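Long-range contact in putative lipoprotein (Clostridium difficile, PDB 4EXR), which is of unknown function but is a putative lipoprotein with two PepSY (YPEB) domains, a family thought to regulate peptidases: residues K44-E56 and G101-I113. Numbering follows the deposited sequence.
Sequences KYKDADIVDLSLE and GVARKEKLDLNDI. With NA (sodium ion), chain B.
Asp47 O and Asp49 OD2 lie at the edge of the Arg104 guanidinium, near its plane. Its end nitrogens close on one backbone oxygen: Arg104 NH1 reaches Asp47 O at 2.8 Å and Arg104 NH2 reaches the same atom at 3.2 Å. Arg104 NH1 also bonds Asp49 OD2 at 2.9 Å, but arrives from above the carboxylate, whose plane is turned 70° from the guanidinium. A weaker salt bridge joins NH2 to Asp47 OD2, while NE pairs with Asp71, so every nitrogen is engaged. The extended stretch from CG to NE carries the charge out to this turn and lays CD against Asp49 OD2. Lys107 CD lies over the carboxylate's other face, 3.7 Å from Asp49 CG, with the two side chains side by side.

Further along, Leu108 N donates almost straight (170°) to Ile50 O, at 2.9 Å; a water links that oxygen to Leu108 O. Leu108 has CG anti to its carbonyl carbon (chi1 -56°), and its methyls reach the strand: CD2 lies 3.4 Å from Val51 O, and CD1 touches Ile50 CG2. The Leu110 side chain crosses that of Ile50 at about a right angle, CD1 to CD1 4.1 Å.

At the bulge where Val51 and Asp52 both face Glu67, Val51 O and Asp52 OD1 bind sodium with Asp137 and two waters, one of which donates to Glu106 O. The loop between strand 86-93 and helix 116-126 is thus tied to strand 49-58 by charge, backbone and metal-bound water; three carboxylates around Arg104 probably stabilise its positive charge.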
ATOM      1  N   LYS A  44     -13.484 -10.848   1.447  1.00 36.07           N
ATOM      2  CA  LYS A  44     -12.049 -11.108   1.325  1.00 34.28           C
ATOM      3  C   LYS A  44     -11.380 -11.221   2.694  1.00 35.43           C
ATOM      4  O   LYS A  44     -10.482 -12.041   2.901  1.00 36.10           O
ATOM      5  CB  LYS A  44     -11.374  -9.996   0.516  1.00 36.79           C
ATOM      6  CG  LYS A  44      -9.860 -10.137   0.394  1.00 42.99           C
ATOM      7  CD  LYS A  44      -9.465 -10.845  -0.889  1.00 57.89           C
ATOM      8  CE  LYS A  44      -7.983 -11.218  -0.894  1.00 66.65           C
ATOM      9  NZ  LYS A  44      -7.067 -10.045  -1.012  1.00 63.29           N
ATOM     10  N   TYR A  45     -11.817 -10.380   3.624  1.00 30.21           N
ATOM     11  CA  TYR A  45     -11.236 -10.314   4.952  1.00 31.58           C
ATOM     12  C   TYR A  45     -12.342 -10.618   5.958  1.00 36.54           C
ATOM     13  O   TYR A  45     -12.912  -9.720   6.583  1.00 33.39           O
ATOM     14  CB  TYR A  45     -10.595  -8.938   5.166  1.00 28.75           C
ATOM     15  CG  TYR A  45      -9.483  -8.678   4.171  1.00 32.42           C
ATOM     16  CD1 TYR A  45      -8.349  -9.484   4.151  1.00 35.86           C
ATOM     17  CD2 TYR A  45      -9.570  -7.641   3.236  1.00 31.85           C
ATOM     18  CE1 TYR A  45      -7.332  -9.273   3.238  1.00 38.00           C
ATOM     19  CE2 TYR A  45      -8.549  -7.423   2.312  1.00 34.58           C
ATOM     20  CZ  TYR A  45      -7.435  -8.240   2.322  1.00 38.58           C
ATOM     21  OH  TYR A  45      -6.409  -8.033   1.425  1.00 40.59           O
ATOM     22  N   LYS A  46     -12.622 -11.908   6.108  0.50 36.80           N
ATOM     23  CA  LYS A  46     -13.801 -12.384   6.824  0.50 38.90           C
ATOM     24  C   LYS A  46     -13.784 -12.108   8.324  0.50 39.91           C
ATOM     25  O   LYS A  46     -14.833 -12.118   8.963  0.50 42.31           O
ATOM     26  CB  LYS A  46     -14.003 -13.881   6.563  0.50 42.26           C
ATOM     27  CG  LYS A  46     -14.195 -14.219   5.090  0.50 45.91           C
ATOM     28  CD  LYS A  46     -14.292 -15.718   4.857  0.50 49.46           C
ATOM     29  CE  LYS A  46     -14.438 -16.026   3.373  0.50 50.08           C
ATOM     30  NZ  LYS A  46     -15.650 -15.379   2.789  0.50 46.34           N
ATOM     31  N   ASP A  47     -12.606 -11.854   8.880  1.00 30.23           N
ATOM     32  CA  ASP A  47     -12.487 -11.591  10.319  1.00 31.44           C
ATOM     33  C   ASP A  47     -12.234 -10.115  10.643  1.00 32.46           C
ATOM     34  O   ASP A  47     -12.090  -9.734  11.808  1.00 34.29           O
ATOM     35  CB  ASP A  47     -11.389 -12.464  10.938  1.00 41.75           C
ATOM     36  CG  ASP A  47     -11.457 -12.498  12.458  1.00 60.97           C
ATOM     37  OD1 ASP A  47     -12.584 -12.440  13.006  1.00 54.45           O
ATOM     38  OD2 ASP A  47     -10.388 -12.567  13.102  1.00 72.21           O
ATOM     39  N   ALA A  48     -12.193  -9.275   9.613  1.00 24.60           N
ATOM     40  CA  ALA A  48     -11.866  -7.867   9.819  1.00 26.48           C
ATOM     41  C   ALA A  48     -13.110  -7.032  10.143  1.00 33.21           C
ATOM     42  O   ALA A  48     -14.208  -7.331   9.668  1.00 36.87           O
ATOM     43  CB  ALA A  48     -11.170  -7.301   8.572  1.00 24.18           C
ATOM     44  N   ASP A  49     -12.925  -5.978  10.933  1.00 25.98           N
ATOM     45  CA  ASP A  49     -13.972  -4.991  11.179  1.00 23.99           C
ATOM     46  C   ASP A  49     -13.688  -3.741  10.369  1.00 23.53           C
ATOM     47  O   ASP A  49     -12.569  -3.250  10.369  1.00 21.46           O
ATOM     48  CB  ASP A  49     -14.011  -4.590  12.649  1.00 25.38           C
ATOM     49  CG  ASP A  49     -14.391  -5.740  13.553  1.00 42.53           C
ATOM     50  OD1 ASP A  49     -15.324  -6.496  13.201  1.00 39.61           O
ATOM     51  OD2 ASP A  49     -13.739  -5.892  14.605  1.00 41.26           O
ATOM     52  N   ILE A  50     -14.704  -3.202   9.705  1.00 20.90           N
ATOM     53  CA  ILE A  50     -14.511  -1.982   8.928  1.00 20.70           C
ATOM     54  C   ILE A  50     -14.411  -0.777   9.846  1.00 23.22           C
ATOM     55  O   ILE A  50     -15.251  -0.586  10.732  1.00 22.27           O
ATOM     56  CB  ILE A  50     -15.665  -1.773   7.919  1.00 22.67           C
ATOM     57  CG1 ILE A  50     -15.613  -2.877   6.856  1.00 25.93           C
ATOM     58  CG2 ILE A  50     -15.583  -0.374   7.292  1.00 19.06           C
ATOM     59  CD1 ILE A  50     -16.760  -2.813   5.824  1.00 23.69           C
ATOM     60  N   VAL A  51     -13.381   0.033   9.637  1.00 20.07           N
ATOM     61  CA  VAL A  51     -13.156   1.200  10.483  1.00 21.38           C
ATOM     62  C   VAL A  51     -13.303   2.528   9.725  1.00 23.42           C
ATOM     63  O   VAL A  51     -13.453   3.572  10.335  1.00 21.85           O
ATOM     64  CB  VAL A  51     -11.765   1.135  11.218  1.00 22.86           C
ATOM     65  CG1 VAL A  51     -11.692  -0.093  12.141  1.00 21.02           C
ATOM     66  CG2 VAL A  51     -10.609   1.128  10.214  1.00 23.87           C
ATOM     67  N   ASP A  52     -13.261   2.484   8.396  1.00 22.64           N
ATOM     68  CA  ASP A  52     -13.453   3.685   7.577  1.00 23.89           C
ATOM     69  C   ASP A  52     -14.006   3.276   6.223  1.00 22.27           C
ATOM     70  O   ASP A  52     -13.645   2.219   5.690  1.00 22.89           O
ATOM     71  CB  ASP A  52     -12.136   4.465   7.355  1.00 24.46           C
ATOM     72  CG  ASP A  52     -11.575   5.084   8.639  1.00 42.35           C
ATOM     73  OD1 ASP A  52     -12.191   6.039   9.182  1.00 32.63           O
ATOM     74  OD2 ASP A  52     -10.491   4.632   9.084  1.00 42.18           O
ATOM     75  N   LEU A  53     -14.877   4.118   5.669  1.00 21.75           N
ATOM     76  CA  LEU A  53     -15.411   3.904   4.329  1.00 21.52           C
ATOM     77  C   LEU A  53     -15.600   5.274   3.711  1.00 21.52           C
ATOM     78  O   LEU A  53     -16.062   6.201   4.373  1.00 23.96           O
ATOM     79  CB  LEU A  53     -16.758   3.181   4.404  1.00 24.73           C
ATOM     80  CG  LEU A  53     -17.519   3.021   3.081  1.00 37.88           C
ATOM     81  CD1 LEU A  53     -16.759   2.146   2.121  1.00 43.89           C
ATOM     82  CD2 LEU A  53     -18.898   2.445   3.329  1.00 46.39           C
ATOM     83  N   SER A  54     -15.217   5.427   2.454  1.00 21.59           N
ATOM     84  CA  SER A  54     -15.410   6.718   1.797  1.00 23.63           C
ATOM     85  C   SER A  54     -15.610   6.548   0.300  1.00 23.67           C
ATOM     86  O   SER A  54     -15.283   5.515  -0.266  1.00 25.62           O
ATOM     87  CB  SER A  54     -14.234   7.656   2.062  1.00 29.54           C
ATOM     88  OG  SER A  54     -13.071   7.200   1.401  1.00 32.94           O
ATOM     89  N   LEU A  55     -16.169   7.581  -0.317  1.00 23.12           N
ATOM     90  CA  LEU A  55     -16.306   7.643  -1.757  1.00 24.53           C
ATOM     91  C   LEU A  55     -15.764   8.994  -2.191  1.00 29.97           C
ATOM     92  O   LEU A  55     -16.158  10.032  -1.658  1.00 25.53           O
ATOM     93  CB  LEU A  55     -17.775   7.511  -2.158  1.00 25.81           C
ATOM     94  CG  LEU A  55     -18.068   7.655  -3.667  1.00 28.08           C
ATOM     95  CD1 LEU A  55     -17.298   6.622  -4.493  1.00 26.48           C
ATOM     96  CD2 LEU A  55     -19.558   7.536  -3.899  1.00 34.25           C
ATOM     97  N   GLU A  56     -14.845   8.981  -3.147  1.00 31.00           N
ATOM     98  CA  GLU A  56     -14.301  10.221  -3.674  1.00 38.96           C
ATOM     99  C   GLU A  56     -13.965  10.059  -5.146  1.00 36.54           C
ATOM    100  O   GLU A  56     -13.904   8.944  -5.663  1.00 33.57           O
ATOM    101  CB  GLU A  56     -13.042  10.619  -2.908  1.00 44.77           C
ATOM    102  CG  GLU A  56     -11.881   9.675  -3.129  1.00 64.81           C
ATOM    103  CD  GLU A  56     -10.825   9.784  -2.043  1.00 86.63           C
ATOM    104  OE1 GLU A  56     -10.890  10.743  -1.243  1.00 94.82           O
ATOM    105  OE2 GLU A  56      -9.939   8.905  -1.985  1.00 88.75           O
ATOM    106  N   GLY A 101      -6.625  -6.652  19.044  1.00 37.06           N
ATOM    107  CA  GLY A 101      -7.987  -6.178  19.080  1.00 33.96           C
ATOM    108  C   GLY A 101      -8.169  -4.723  19.435  1.00 36.76           C
ATOM    109  O   GLY A 101      -9.289  -4.224  19.391  1.00 40.91           O
ATOM    110  N   VAL A 102      -7.096  -4.029  19.802  1.00 32.95           N
ATOM    111  CA  VAL A 102      -7.244  -2.614  20.159  1.00 32.17           C
ATOM    112  C   VAL A 102      -7.712  -1.772  18.949  1.00 32.93           C
ATOM    113  O   VAL A 102      -8.563  -0.880  19.086  1.00 34.67           O
ATOM    114  CB  VAL A 102      -5.951  -2.029  20.761  1.00 32.67           C
ATOM    115  CG1 VAL A 102      -5.979  -0.512  20.718  1.00 39.29           C
ATOM    116  CG2 VAL A 102      -5.781  -2.514  22.223  1.00 33.92           C
ATOM    117  N   ALA A 103      -7.162  -2.052  17.771  1.00 29.01           N
ATOM    118  CA  ALA A 103      -7.588  -1.326  16.554  1.00 28.32           C
ATOM    119  C   ALA A 103      -9.072  -1.516  16.257  1.00 28.75           C
ATOM    120  O   ALA A 103      -9.720  -0.642  15.676  1.00 29.15           O
ATOM    121  CB  ALA A 103      -6.745  -1.748  15.344  1.00 27.09           C
ATOM    122  N   ARG A 104      -9.609  -2.672  16.643  1.00 26.95           N
ATOM    123  CA  ARG A 104     -11.005  -2.995  16.374  1.00 28.16           C
ATOM    124  C   ARG A 104     -11.990  -2.062  17.066  1.00 32.11           C
ATOM    125  O   ARG A 104     -13.169  -2.036  16.707  1.00 31.42           O
ATOM    126  CB  ARG A 104     -11.314  -4.421  16.814  1.00 32.20           C
ATOM    127  CG  ARG A 104     -10.582  -5.502  16.069  1.00 29.08           C
ATOM    128  CD  ARG A 104     -11.196  -6.807  16.495  1.00 35.80           C
ATOM    129  NE  ARG A 104     -10.551  -7.989  15.942  1.00 30.82           N
ATOM    130  CZ  ARG A 104     -10.956  -8.598  14.839  1.00 27.76           C
ATOM    131  NH1 ARG A 104     -11.985  -8.113  14.148  1.00 30.12           N
ATOM    132  NH2 ARG A 104     -10.332  -9.684  14.427  1.00 30.11           N
ATOM    133  N   LYS A 105     -11.535  -1.327  18.080  1.00 32.30           N
ATOM    134  CA  LYS A 105     -12.439  -0.431  18.803  1.00 32.27           C
ATOM    135  C   LYS A 105     -12.974   0.717  17.939  1.00 37.68           C
ATOM    136  O   LYS A 105     -13.976   1.348  18.280  1.00 32.21           O
ATOM    137  CB  LYS A 105     -11.783   0.097  20.083  1.00 40.36           C
ATOM    138  CG  LYS A 105     -11.452  -1.032  21.081  1.00 50.18           C
ATOM    139  CD  LYS A 105     -10.731  -0.508  22.318  1.00 66.34           C
ATOM    140  CE  LYS A 105     -11.706   0.082  23.335  1.00 76.34           C
ATOM    141  NZ  LYS A 105     -12.519  -0.963  24.026  1.00 75.69           N
ATOM    142  N   GLU A 106     -12.316   0.960  16.810  1.00 34.62           N
ATOM    143  CA  GLU A 106     -12.724   2.017  15.890  1.00 30.38           C
ATOM    144  C   GLU A 106     -13.800   1.557  14.905  1.00 28.70           C
ATOM    145  O   GLU A 106     -14.196   2.307  14.006  1.00 25.52           O
ATOM    146  CB  GLU A 106     -11.503   2.512  15.120  1.00 29.85           C
ATOM    147  CG  GLU A 106     -10.414   3.079  16.009  1.00 45.25           C
ATOM    148  CD  GLU A 106     -10.307   4.588  15.896  1.00 76.75           C
ATOM    149  OE1 GLU A 106     -11.360   5.270  15.875  1.00 83.12           O
ATOM    150  OE2 GLU A 106      -9.167   5.093  15.811  1.00 88.23           O
ATOM    151  N   LYS A 107     -14.277   0.331  15.063  1.00 24.15           N
ATOM    152  CA  LYS A 107     -15.172  -0.224  14.055  1.00 28.33           C
ATOM    153  C   LYS A 107     -16.474   0.555  13.945  1.00 32.73           C
ATOM    154  O   LYS A 107     -17.050   0.994  14.944  1.00 26.23           O
ATOM    155  CB  LYS A 107     -15.449  -1.709  14.284  1.00 26.77           C
ATOM    156  CG  LYS A 107     -16.163  -2.038  15.575  1.00 33.41           C
ATOM    157  CD  LYS A 107     -16.523  -3.514  15.573  1.00 50.46           C
ATOM    158  CE  LYS A 107     -16.940  -3.996  16.935  1.00 56.93           C
ATOM    159  NZ  LYS A 107     -15.856  -3.780  17.935  1.00 64.49           N
ATOM    160  N   LEU A 108     -16.912   0.736  12.701  1.00 26.22           N
ATOM    161  CA  LEU A 108     -18.132   1.454  12.395  1.00 21.91           C
ATOM    162  C   LEU A 108     -19.361   0.629  12.737  1.00 26.38           C
ATOM    163  O   LEU A 108     -19.353  -0.593  12.614  1.00 27.83           O
ATOM    164  CB  LEU A 108     -18.154   1.789  10.893  1.00 22.26           C
ATOM    165  CG  LEU A 108     -16.964   2.585  10.367  1.00 23.73           C
ATOM    166  CD1 LEU A 108     -17.162   2.955   8.856  1.00 22.93           C
ATOM    167  CD2 LEU A 108     -16.757   3.823  11.230  1.00 26.99           C
ATOM    168  N   ASP A 109     -20.427   1.295  13.161  1.00 24.58           N
ATOM    169  CA  ASP A 109     -21.714   0.621  13.288  1.00 25.22           C
ATOM    170  C   ASP A 109     -22.486   0.835  11.979  1.00 28.01           C
ATOM    171  O   ASP A 109     -23.023   1.918  11.729  1.00 27.03           O
ATOM    172  CB  ASP A 109     -22.493   1.162  14.485  1.00 25.23           C
ATOM    173  CG  ASP A 109     -23.854   0.515  14.635  1.00 33.50           C
ATOM    174  OD1 ASP A 109     -24.177  -0.424  13.864  1.00 32.92           O
ATOM    175  OD2 ASP A 109     -24.598   0.939  15.552  1.00 37.85           O
ATOM    176  N   LEU A 110     -22.526  -0.200  11.143  1.00 24.84           N
ATOM    177  CA  LEU A 110     -23.069  -0.054   9.781  1.00 29.83           C
ATOM    178  C   LEU A 110     -24.444  -0.673   9.620  1.00 34.33           C
ATOM    179  O   LEU A 110     -24.975  -0.730   8.516  1.00 33.85           O
ATOM    180  CB  LEU A 110     -22.115  -0.669   8.755  1.00 28.82           C
ATOM    181  CG  LEU A 110     -20.743  -0.007   8.670  1.00 33.66           C
ATOM    182  CD1 LEU A 110     -19.827  -0.779   7.736  1.00 36.63           C
ATOM    183  CD2 LEU A 110     -20.868   1.448   8.235  1.00 30.80           C
ATOM    184  N   ASN A 111     -25.019  -1.137  10.723  1.00 36.58           N
ATOM    185  CA  ASN A 111     -26.334  -1.764  10.695  1.00 43.96           C
ATOM    186  C   ASN A 111     -27.452  -0.745  10.768  1.00 35.96           C
ATOM    187  O   ASN A 111     -27.419   0.164  11.597  1.00 40.55           O
ATOM    188  CB  ASN A 111     -26.479  -2.772  11.845  1.00 56.42           C
ATOM    189  CG  ASN A 111     -25.493  -3.917  11.740  1.00 71.38           C
ATOM    190  OD1 ASN A 111     -24.684  -4.142  12.643  1.00 80.28           O
ATOM    191  ND2 ASN A 111     -25.543  -4.642  10.624  1.00 70.66           N
ATOM    192  N   ASP A 112     -28.438  -0.901   9.888  1.00 41.86           N
ATOM    193  CA  ASP A 112     -29.623  -0.040   9.853  1.00 43.99           C
ATOM    194  C   ASP A 112     -29.317   1.445   9.677  1.00 41.10           C
ATOM    195  O   ASP A 112     -29.948   2.295  10.298  1.00 40.60           O
ATOM    196  CB  ASP A 112     -30.490  -0.259  11.097  1.00 56.75           C
ATOM    197  CG  ASP A 112     -31.036  -1.671  11.177  1.00 77.65           C
ATOM    198  OD1 ASP A 112     -31.322  -2.258  10.110  1.00 79.94           O
ATOM    199  OD2 ASP A 112     -31.174  -2.197  12.304  1.00 89.51           O
ATOM    200  N   ILE A 113     -28.350   1.771   8.828  1.00 30.10           N
ATOM    201  CA  ILE A 113     -28.038   3.174   8.634  1.00 24.78           C
ATOM    202  C   ILE A 113     -28.741   3.682   7.381  1.00 34.07           C
ATOM    203  O   ILE A 113     -29.174   2.901   6.530  1.00 31.82           O
ATOM    204  CB  ILE A 113     -26.531   3.431   8.520  1.00 25.89           C
ATOM    205  CG1 ILE A 113     -25.942   2.698   7.314  1.00 27.72           C
ATOM    206  CG2 ILE A 113     -25.807   3.038   9.829  1.00 28.59           C
ATOM    207  CD1 ILE A 113     -24.480   3.046   7.075  1.00 30.91           C
TER
HETATM  208 NA    NA B 301     -12.748   5.552  11.415  1.00 37.65          NA
HETATM  209  O   HOH W   1     -17.736  -2.573  11.198  1.00 47.11           O
HETATM  210  O   HOH W   2     -10.500   4.888  11.742  1.00 34.87           O
HETATM  211  O   HOH W   3     -13.751   4.792  13.394  1.00 31.10           O